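Local atomic coordinates of putative cell surface hydrolase (Lactobacillus plantarum, PDB entry 3LP5), a protein that is probably a cell-surface hydrolase of the alpha/beta-hydrolase superfamily, although its substrate is not known. Residues 25-30 with 225-230. Residues are numbered along the deposited sequence; the frame is centred on the assembly and turned at random.
With NA (sodium ion), chain C.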
loop_
_atom_site.group_PDB
_atom_site.type_symbol
_atom_site.label_atom_id
_atom_site.label_comp_id
_atom_site.label_asym_id
_atom_site.label_seq_id
_atom_site.Cartn_x
_atom_site.Cartn_y
_atom_site.Cartn_z
ATOM N N THR A 25 2.823 -14.287 -3.134
ATOM C CA THR A 25 3.418 -15.522 -3.651
ATOM C C THR A 25 4.172 -15.275 -4.949
ATOM O O THR A 25 5.315 -15.727 -5.136
ATOM C CB THR A 25 2.338 -16.562 -3.905
ATOM O OG1 THR A 25 1.616 -16.713 -2.707
ATOM C CG2 THR A 25 2.931 -17.902 -4.229
ATOM N N GLU A 26 3.519 -14.601 -5.873
ATOM C CA GLU A 26 4.124 -14.364 -7.159
ATOM C C GLU A 26 5.293 -13.402 -7.057
ATOM O O GLU A 26 6.308 -13.631 -7.682
ATOM C CB GLU A 26 3.065 -13.883 -8.138
ATOM C CG GLU A 26 2.553 -15.061 -8.982
ATOM C CD GLU A 26 1.926 -16.231 -8.172
ATOM O OE1 GLU A 26 2.452 -17.390 -8.268
ATOM O OE2 GLU A 26 0.883 -15.993 -7.457
ATOM N N LEU A 27 5.184 -12.355 -6.241
ATOM C CA LEU A 27 6.285 -11.444 -6.068
ATOM C C LEU A 27 7.544 -12.232 -5.582
ATOM O O LEU A 27 8.669 -12.032 -6.089
ATOM C CB LEU A 27 5.863 -10.349 -5.079
ATOM C CG LEU A 27 6.874 -9.253 -4.775
ATOM C CD1 LEU A 27 7.332 -8.554 -6.042
ATOM C CD2 LEU A 27 6.362 -8.228 -3.706
ATOM N N GLY A 28 7.341 -13.159 -4.646
ATOM C CA GLY A 28 8.460 -14.009 -4.148
ATOM C C GLY A 28 9.105 -14.885 -5.212
ATOM O O GLY A 28 10.336 -14.918 -5.343
ATOM N N LYS A 29 8.276 -15.555 -6.002
ATOM C CA LYS A 29 8.734 -16.306 -7.121
ATOM C C LYS A 29 9.375 -15.476 -8.225
ATOM O O LYS A 29 10.368 -15.897 -8.766
ATOM C CB LYS A 29 7.597 -17.147 -7.678
ATOM C CG LYS A 29 7.290 -18.323 -6.771
ATOM C CD LYS A 29 6.555 -19.430 -7.476
ATOM C CE LYS A 29 5.077 -19.372 -7.135
ATOM N NZ LYS A 29 4.352 -20.435 -7.924
ATOM N N GLU A 30 8.838 -14.319 -8.579
ATOM C CA GLU A 30 9.457 -13.552 -9.672
ATOM C C GLU A 30 10.738 -12.801 -9.258
ATOM O O GLU A 30 11.618 -12.637 -10.075
ATOM C CB GLU A 30 8.476 -12.579 -10.353
ATOM C CG GLU A 30 7.335 -13.252 -11.155
ATOM C CD GLU A 30 7.839 -14.020 -12.372
ATOM O OE1 GLU A 30 8.472 -13.389 -13.256
ATOM O OE2 GLU A 30 7.609 -15.250 -12.460
ATOM N N SER A 225 4.796 -7.060 -11.832
ATOM C CA SER A 225 5.831 -6.475 -12.648
ATOM C C SER A 225 6.074 -4.990 -12.182
ATOM O O SER A 225 7.199 -4.553 -12.083
ATOM C CB SER A 225 5.449 -6.493 -14.119
ATOM O OG SER A 225 6.493 -5.911 -14.908
ATOM N N LEU A 226 5.011 -4.272 -11.847
ATOM C CA LEU A 226 5.118 -2.854 -11.480
ATOM C C LEU A 226 5.703 -2.684 -10.109
ATOM O O LEU A 226 6.398 -1.692 -9.819
ATOM C CB LEU A 226 3.747 -2.172 -11.561
ATOM C CG LEU A 226 3.164 -2.090 -12.988
ATOM C CD1 LEU A 226 1.712 -1.685 -12.878
ATOM C CD2 LEU A 226 3.921 -1.104 -13.900
ATOM N N ILE A 227 5.345 -3.603 -9.219
ATOM C CA ILE A 227 5.858 -3.534 -7.864
ATOM C C ILE A 227 7.362 -3.697 -7.967
ATOM O O ILE A 227 8.131 -2.870 -7.417
ATOM C CB ILE A 227 5.282 -4.615 -6.916
ATOM C CG1 ILE A 227 3.821 -4.348 -6.564
ATOM C CG2 ILE A 227 6.165 -4.796 -5.678
ATOM C CD1 ILE A 227 3.113 -5.589 -5.950
ATOM N N ARG A 228 7.782 -4.700 -8.717
ATOM C CA ARG A 228 9.251 -4.890 -8.954
ATOM C C ARG A 228 9.973 -3.663 -9.576
ATOM O O ARG A 228 11.001 -3.216 -9.075
ATOM C CB ARG A 228 9.488 -6.128 -9.777
ATOM C CG ARG A 228 9.210 -7.388 -8.989
ATOM C CD ARG A 228 9.384 -8.625 -9.882
ATOM N NE ARG A 228 10.762 -8.701 -10.387
ATOM C CZ ARG A 228 11.122 -9.293 -11.515
ATOM N NH1 ARG A 228 10.226 -9.905 -12.276
ATOM N NH2 ARG A 228 12.407 -9.335 -11.850
ATOM N N GLN A 229 9.439 -3.119 -10.663
ATOM C CA GLN A 229 10.017 -1.984 -11.332
ATOM C C GLN A 229 10.007 -0.679 -10.504
ATOM O O GLN A 229 10.981 0.045 -10.516
ATOM C CB GLN A 229 9.307 -1.748 -12.666
ATOM C CG GLN A 229 9.762 -0.479 -13.405
ATOM C CD GLN A 229 9.459 -0.546 -14.865
ATOM O OE1 GLN A 229 9.205 -1.635 -15.411
ATOM N NE2 GLN A 229 9.481 0.588 -15.521
ATOM N N TYR A 230 8.905 -0.363 -9.831
ATOM C CA TYR A 230 8.760 0.975 -9.218
ATOM C C TYR A 230 8.879 0.919 -7.707
ATOM O O TYR A 230 9.459 1.810 -7.129
ATOM C CB TYR A 230 7.411 1.630 -9.611
ATOM C CG TYR A 230 7.369 2.028 -11.085
ATOM C CD1 TYR A 230 8.105 3.135 -11.565
ATOM C CD2 TYR A 230 6.628 1.290 -12.002
ATOM C CE1 TYR A 230 8.078 3.464 -12.920
ATOM C CE2 TYR A 230 6.604 1.608 -13.356
ATOM C CZ TYR A 230 7.309 2.700 -13.803
ATOM O OH TYR A 230 7.251 3.014 -15.139
HETATM NA NA NA C . 12.316 -13.924 -4.515
HETATM O O HOH W 1 11.553 -14.280 -2.309
#
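L27 rests the end of its side chain on I227 and R228, and this is the tightly packed part of the contact. Its CG lies anti to the backbone N (chi1 -179°), which brings the two methyls close to the other helix; CD1 of L27 then rests 3.7 Å from CG of R228. Both L27 CD1 and L27 CD2 lie 4.0 Å from the branch methyl I227 CG2. A forked leucine and a beta-branched isoleucine, crossing at about a right angle, suit this buried spot, and I227 also reaches M132 on strand 127-134. The contact joins helix 17-30, the first of the chain, to helix 217-231 near its end, on the mostly parallel sheet of the alpha/beta-hydrolase fold; the short segments cross at -56° with axes 10.5 Å apart. Toward the exposed E30 the contact turns polar. Here R228, its chain bent at chi3 (61°), lays one guanidinium face under the backbone O of E30, which stands 3.6 Å above the plane, over its centre. Arginine suits this border: its CG methylene meets the leucine, while the chain beyond runs on past E30. CB of E30 touches NH1 of R228 at 3.7 Å, but the carboxylate is held loosely, with E30 OE1 4.0 Å from R228 NH1, beyond a salt bridge; the stronger partner is E234, bridged by NH2. An alanine in place of R228 would probably uncover the carbonyl of E30 and leave E234 without its positive mate. Farther round helix 17-30, the carbonyl O of G28 binds a sodium ion at 2.4 Å, together with T31, K33 and a water.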